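Local coordinates for DNA protection during starvation protein (Mycobacterium smegmatis, PDB 2YW6) that probably protects DNA from oxidative damage by oxidising ferrous iron with hydrogen peroxide and storing it as ferric mineral inside a hollow twelve-subunit shell, at residues 57-71 and 131-145. Sequence-based numbering, arbitrary orientation.
Sequences QVELVRGYADEVAER and DLVSQDLLIAHAGEL
Two antiparallel helices of the ferritin-like four-helix bundle meet here, Y64 and R71 on helix 47-75 reaching H141 and S134 on helix 132-155 and D131 just before it, at its N-cap; the axes of the two segments approach to 11.0 Å, at 172°. At the centre the Y64 and H141 rings form an offset stack, centroids 3.6 Å apart and planes 15° apart, their side chains running past each other in opposite directions. Y64 is a knob among A140, H141, E144 and L145. With CG anti to the carbonyl carbon (chi1 -66°), the H141 ring turns its NE2 to E67, donating a nearly straight hydrogen bond of 2.9 Å to E67 OE1. The carboxylate oxygen lies in the imidazole plane; H141 NE2 meets it on its anti side, tilted out of the carboxylate plane. ND1 bonds to the hydroxyl of Y28 on helix 12-41, so both ring nitrogens are engaged and the ring's rotation is fixed. V68 CG2 abuts the imidazole edge, 3.8 Å from H141 CE1, and also touches L137 CD1.

Where helix 132-155 begins, R71 NE gives S134 OG a straight, in-plane bond of 2.9 Å. The salt bridge from R71 NH2 to D131 OD2, 2.8 Å, is bent: OD2 uses its syn lone pair but is tilted from the guanidinium plane. V133 CG1 covers one guanidinium face, and R71 NH1 pairs with E146 of a second subunit. D131 OD1 caps the helix by accepting from S134 N at 2.9 Å. D66 and E70 of helix 47-75, probable iron ligands at the intersubunit ferroxidase site, take no part in this antiparallel pairing of the Dps-type ferritin-like bundle.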
loop_
_atom_site.group_PDB
_atom_site.type_symbol
_atom_site.label_atom_id
_atom_site.label_comp_id
_atom_site.label_asym_id
_atom_site.label_seq_id
_atom_site.Cartn_x
_atom_site.Cartn_y
_atom_site.Cartn_z
ATOM N N GLN B 57 16.985 13.736 -5.542
ATOM C CA GLN B 57 17.478 15.063 -5.154
ATOM C C GLN B 57 16.531 16.160 -5.654
ATOM O O GLN B 57 16.306 17.163 -4.963
ATOM C CB GLN B 57 18.891 15.305 -5.710
ATOM C CG GLN B 57 19.513 16.639 -5.289
ATOM C CD GLN B 57 19.936 16.658 -3.817
ATOM O OE1 GLN B 57 19.553 15.791 -3.034
ATOM N NE2 GLN B 57 20.717 17.654 -3.443
ATOM N N VAL B 58 15.995 15.974 -6.864
ATOM C CA VAL B 58 15.063 16.938 -7.448
ATOM C C VAL B 58 13.824 17.075 -6.570
ATOM O O VAL B 58 13.270 18.161 -6.439
ATOM C CB VAL B 58 14.581 16.520 -8.887
ATOM C CG1 VAL B 58 13.355 17.338 -9.299
ATOM C CG2 VAL B 58 15.701 16.753 -9.923
ATOM N N GLU B 59 13.377 15.971 -5.978
ATOM C CA GLU B 59 12.193 16.026 -5.138
ATOM C C GLU B 59 12.519 16.654 -3.802
ATOM O O GLU B 59 11.746 17.457 -3.280
ATOM C CB GLU B 59 11.592 14.638 -4.929
ATOM C CG GLU B 59 10.382 14.667 -4.014
ATOM C CD GLU B 59 9.585 13.388 -4.053
ATOM O OE1 GLU B 59 10.180 12.314 -3.830
ATOM O OE2 GLU B 59 8.362 13.460 -4.308
ATOM N N LEU B 60 13.675 16.292 -3.259
ATOM C CA LEU B 60 14.112 16.816 -1.981
ATOM C C LEU B 60 14.232 18.347 -2.080
ATOM O O LEU B 60 13.635 19.084 -1.289
ATOM C CB LEU B 60 15.451 16.173 -1.619
ATOM C CG LEU B 60 15.792 15.805 -0.170
ATOM C CD1 LEU B 60 14.568 15.305 0.571
ATOM C CD2 LEU B 60 16.882 14.730 -0.172
ATOM N N VAL B 61 14.973 18.820 -3.078
ATOM C CA VAL B 61 15.183 20.253 -3.279
ATOM C C VAL B 61 13.868 21.010 -3.545
ATOM O O VAL B 61 13.673 22.117 -3.041
ATOM C CB VAL B 61 16.205 20.482 -4.438
ATOM C CG1 VAL B 61 16.289 21.968 -4.821
ATOM C CG2 VAL B 61 17.595 19.941 -4.009
ATOM N N ARG B 62 12.976 20.416 -4.335
ATOM C CA ARG B 62 11.678 21.027 -4.629
ATOM C C ARG B 62 10.900 21.202 -3.324
ATOM O O ARG B 62 10.221 22.215 -3.099
ATOM C CB ARG B 62 10.873 20.131 -5.574
ATOM C CG ARG B 62 11.155 20.369 -7.037
ATOM C CD ARG B 62 10.522 19.288 -7.918
ATOM N NE ARG B 62 10.694 19.593 -9.341
ATOM C CZ ARG B 62 10.339 18.781 -10.338
ATOM N NH1 ARG B 62 9.792 17.606 -10.069
ATOM N NH2 ARG B 62 10.540 19.133 -11.609
ATOM N N GLY B 63 10.992 20.183 -2.474
ATOM C CA GLY B 63 10.309 20.213 -1.194
ATOM C C GLY B 63 10.951 21.235 -0.290
ATOM O O GLY B 63 10.275 21.863 0.513
ATOM N N TYR B 64 12.262 21.402 -0.410
ATOM C CA TYR B 64 12.942 22.387 0.422
ATOM C C TYR B 64 12.492 23.792 0.005
ATOM O O TYR B 64 12.457 24.708 0.831
ATOM C CB TYR B 64 14.473 22.275 0.289
ATOM C CG TYR B 64 15.090 21.007 0.849
ATOM C CD1 TYR B 64 14.379 20.166 1.710
ATOM C CD2 TYR B 64 16.419 20.687 0.571
ATOM C CE1 TYR B 64 14.977 19.043 2.276
ATOM C CE2 TYR B 64 17.024 19.576 1.129
ATOM C CZ TYR B 64 16.306 18.756 1.986
ATOM O OH TYR B 64 16.929 17.655 2.553
ATOM N N ALA B 65 12.157 23.958 -1.275
ATOM C CA ALA B 65 11.704 25.249 -1.770
ATOM C C ALA B 65 10.367 25.572 -1.110
ATOM O O ALA B 65 10.114 26.721 -0.711
ATOM C CB ALA B 65 11.551 25.218 -3.284
ATOM N N ASP B 66 9.515 24.557 -0.987
ATOM C CA ASP B 66 8.216 24.757 -0.356
ATOM C C ASP B 66 8.393 25.172 1.095
ATOM O O ASP B 66 7.777 26.138 1.538
ATOM C CB ASP B 66 7.372 23.491 -0.447
ATOM C CG ASP B 66 6.762 23.311 -1.810
ATOM O OD1 ASP B 66 6.015 22.331 -2.020
ATOM O OD2 ASP B 66 7.033 24.156 -2.683
ATOM N N GLU B 67 9.236 24.433 1.822
ATOM C CA GLU B 67 9.538 24.707 3.233
ATOM C C GLU B 67 10.067 26.136 3.389
ATOM O O GLU B 67 9.481 26.958 4.093
ATOM C CB GLU B 67 10.579 23.698 3.746
ATOM C CG GLU B 67 9.981 22.353 4.139
ATOM C CD GLU B 67 10.956 21.179 4.074
ATOM O OE1 GLU B 67 12.135 21.317 4.466
ATOM O OE2 GLU B 67 10.523 20.094 3.636
ATOM N N VAL B 68 11.174 26.430 2.716
ATOM C CA VAL B 68 11.751 27.756 2.780
ATOM C C VAL B 68 10.710 28.828 2.439
ATOM O O VAL B 68 10.601 29.833 3.143
ATOM C CB VAL B 68 12.965 27.861 1.835
ATOM C CG1 VAL B 68 13.444 29.282 1.734
ATOM C CG2 VAL B 68 14.093 27.006 2.378
ATOM N N ALA B 69 9.930 28.605 1.381
ATOM C CA ALA B 69 8.916 29.569 0.978
ATOM C C ALA B 69 7.838 29.729 2.039
ATOM O O ALA B 69 7.474 30.844 2.399
ATOM C CB ALA B 69 8.291 29.162 -0.345
ATOM N N GLU B 70 7.317 28.626 2.550
ATOM C CA GLU B 70 6.289 28.750 3.564
ATOM C C GLU B 70 6.823 29.390 4.859
ATOM O O GLU B 70 6.055 29.938 5.651
ATOM C CB GLU B 70 5.655 27.387 3.828
ATOM C CG GLU B 70 5.134 26.760 2.543
ATOM C CD GLU B 70 3.966 25.818 2.752
ATOM O OE1 GLU B 70 3.841 25.244 3.861
ATOM O OE2 GLU B 70 3.181 25.641 1.795
ATOM N N ARG B 71 8.138 29.339 5.054
ATOM C CA ARG B 71 8.747 29.921 6.244
ATOM C C ARG B 71 8.846 31.442 6.058
ATOM O O ARG B 71 8.704 32.206 7.011
ATOM C CB ARG B 71 10.133 29.301 6.489
ATOM C CG ARG B 71 10.826 29.746 7.782
ATOM C CD ARG B 71 9.956 29.478 9.012
ATOM N NE ARG B 71 10.596 29.899 10.259
ATOM C CZ ARG B 71 9.986 29.942 11.441
ATOM N NH1 ARG B 71 8.716 29.584 11.561
ATOM N NH2 ARG B 71 10.647 30.343 12.515
ATOM N N ASP B 131 17.039 33.374 14.414
ATOM C CA ASP B 131 15.925 32.427 14.449
ATOM C C ASP B 131 16.439 30.986 14.461
ATOM O O ASP B 131 16.888 30.466 13.428
ATOM C CB ASP B 131 15.043 32.639 13.216
ATOM C CG ASP B 131 13.788 31.793 13.238
ATOM O OD1 ASP B 131 13.803 30.690 13.821
ATOM O OD2 ASP B 131 12.778 32.226 12.651
ATOM N N LEU B 132 16.374 30.344 15.622
ATOM C CA LEU B 132 16.824 28.962 15.724
ATOM C C LEU B 132 16.016 28.022 14.827
ATOM O O LEU B 132 16.578 27.114 14.218
ATOM C CB LEU B 132 16.743 28.462 17.173
ATOM C CG LEU B 132 17.784 29.025 18.135
ATOM C CD1 LEU B 132 17.620 28.376 19.499
ATOM C CD2 LEU B 132 19.178 28.761 17.571
ATOM N N VAL B 133 14.702 28.232 14.760
ATOM C CA VAL B 133 13.832 27.384 13.946
ATOM C C VAL B 133 14.233 27.412 12.475
ATOM O O VAL B 133 14.482 26.371 11.865
ATOM C CB VAL B 133 12.355 27.811 14.082
ATOM C CG1 VAL B 133 11.471 26.939 13.189
ATOM C CG2 VAL B 133 11.929 27.698 15.532
ATOM N N SER B 134 14.294 28.609 11.909
ATOM C CA SER B 134 14.694 28.763 10.522
ATOM C C SER B 134 16.088 28.182 10.302
ATOM O O SER B 134 16.381 27.680 9.225
ATOM C CB SER B 134 14.683 30.238 10.143
ATOM O OG SER B 134 13.385 30.761 10.342
ATOM N N GLN B 135 16.948 28.259 11.320
ATOM C CA GLN B 135 18.298 27.717 11.196
ATOM C C GLN B 135 18.264 26.195 11.133
ATOM O O GLN B 135 18.984 25.566 10.355
ATOM C CB GLN B 135 19.173 28.117 12.378
ATOM C CG GLN B 135 20.556 27.471 12.267
ATOM C CD GLN B 135 21.409 27.607 13.518
ATOM O OE1 GLN B 135 21.113 27.016 14.565
ATOM N NE2 GLN B 135 22.481 28.384 13.413
ATOM N N ASP B 136 17.436 25.602 11.983
ATOM C CA ASP B 136 17.311 24.156 12.031
ATOM C C ASP B 136 16.833 23.669 10.672
ATOM O O ASP B 136 17.214 22.595 10.210
ATOM C CB ASP B 136 16.317 23.763 13.121
ATOM C CG ASP B 136 16.192 22.268 13.284
ATOM O OD1 ASP B 136 17.172 21.611 13.697
ATOM O OD2 ASP B 136 15.100 21.750 12.993
ATOM N N LEU B 137 16.003 24.483 10.036
ATOM C CA LEU B 137 15.473 24.171 8.724
ATOM C C LEU B 137 16.650 24.064 7.764
ATOM O O LEU B 137 16.766 23.095 7.007
ATOM C CB LEU B 137 14.532 25.290 8.263
ATOM C CG LEU B 137 13.440 24.988 7.237
ATOM C CD1 LEU B 137 13.318 26.165 6.283
ATOM C CD2 LEU B 137 13.769 23.714 6.485
ATOM N N LEU B 138 17.535 25.057 7.801
ATOM C CA LEU B 138 18.684 25.039 6.906
ATOM C C LEU B 138 19.698 23.928 7.267
ATOM O O LEU B 138 20.317 23.327 6.375
ATOM C CB LEU B 138 19.360 26.418 6.872
ATOM C CG LEU B 138 18.535 27.596 6.301
ATOM C CD1 LEU B 138 19.498 28.738 5.941
ATOM C CD2 LEU B 138 17.751 27.193 5.064
ATOM N N ILE B 139 19.862 23.653 8.563
ATOM C CA ILE B 139 20.784 22.607 8.990
ATOM C C ILE B 139 20.319 21.245 8.471
ATOM O O ILE B 139 21.139 20.385 8.160
ATOM C CB ILE B 139 20.899 22.533 10.534
ATOM C CG1 ILE B 139 21.486 23.847 11.072
ATOM C CG2 ILE B 139 21.751 21.326 10.938
ATOM C CD1 ILE B 139 21.647 23.900 12.574
ATOM N N ALA B 140 19.007 21.049 8.376
ATOM C CA ALA B 140 18.474 19.776 7.892
ATOM C C ALA B 140 18.736 19.610 6.404
ATOM O O ALA B 140 19.018 18.511 5.928
ATOM C CB ALA B 140 16.977 19.676 8.173
ATOM N N HIS B 141 18.642 20.713 5.676
ATOM C CA HIS B 141 18.865 20.724 4.236
ATOM C C HIS B 141 20.326 20.486 3.871
ATOM O O HIS B 141 20.634 19.811 2.870
ATOM C CB HIS B 141 18.445 22.074 3.662
ATOM C CG HIS B 141 16.983 22.349 3.763
ATOM N ND1 HIS B 141 16.410 23.501 3.272
ATOM C CD2 HIS B 141 15.961 21.603 4.245
ATOM C CE1 HIS B 141 15.102 23.451 3.440
ATOM N NE2 HIS B 141 14.805 22.305 4.028
ATOM N N ALA B 142 21.212 21.067 4.676
ATOM C CA ALA B 142 22.641 20.968 4.464
ATOM C C ALA B 142 23.099 19.521 4.473
ATOM O O ALA B 142 24.007 19.153 3.730
ATOM C CB ALA B 142 23.369 21.765 5.530
ATOM N N GLY B 143 22.470 18.700 5.312
ATOM C CA GLY B 143 22.832 17.293 5.379
ATOM C C GLY B 143 22.663 16.589 4.040
ATOM O O GLY B 143 23.560 15.872 3.582
ATOM N N GLU B 144 21.513 16.796 3.404
ATOM C CA GLU B 144 21.235 16.180 2.114
ATOM C C GLU B 144 22.014 16.857 0.993
ATOM O O GLU B 144 22.563 16.179 0.132
ATOM C CB GLU B 144 19.735 16.213 1.836
ATOM C CG GLU B 144 18.946 15.357 2.810
ATOM C CD GLU B 144 19.249 13.872 2.655
ATOM O OE1 GLU B 144 18.819 13.070 3.507
ATOM O OE2 GLU B 144 19.915 13.505 1.670
ATOM N N LEU B 145 22.077 18.190 1.008
ATOM C CA LEU B 145 22.839 18.924 -0.002
ATOM C C LEU B 145 24.279 18.438 -0.050
ATOM O O LEU B 145 24.836 18.241 -1.122
ATOM C CB LEU B 145 22.854 20.422 0.304
ATOM C CG LEU B 145 21.744 21.321 -0.248
ATOM C CD1 LEU B 145 20.722 20.486 -1.024
ATOM C CD2 LEU B 145 21.099 22.089 0.902
#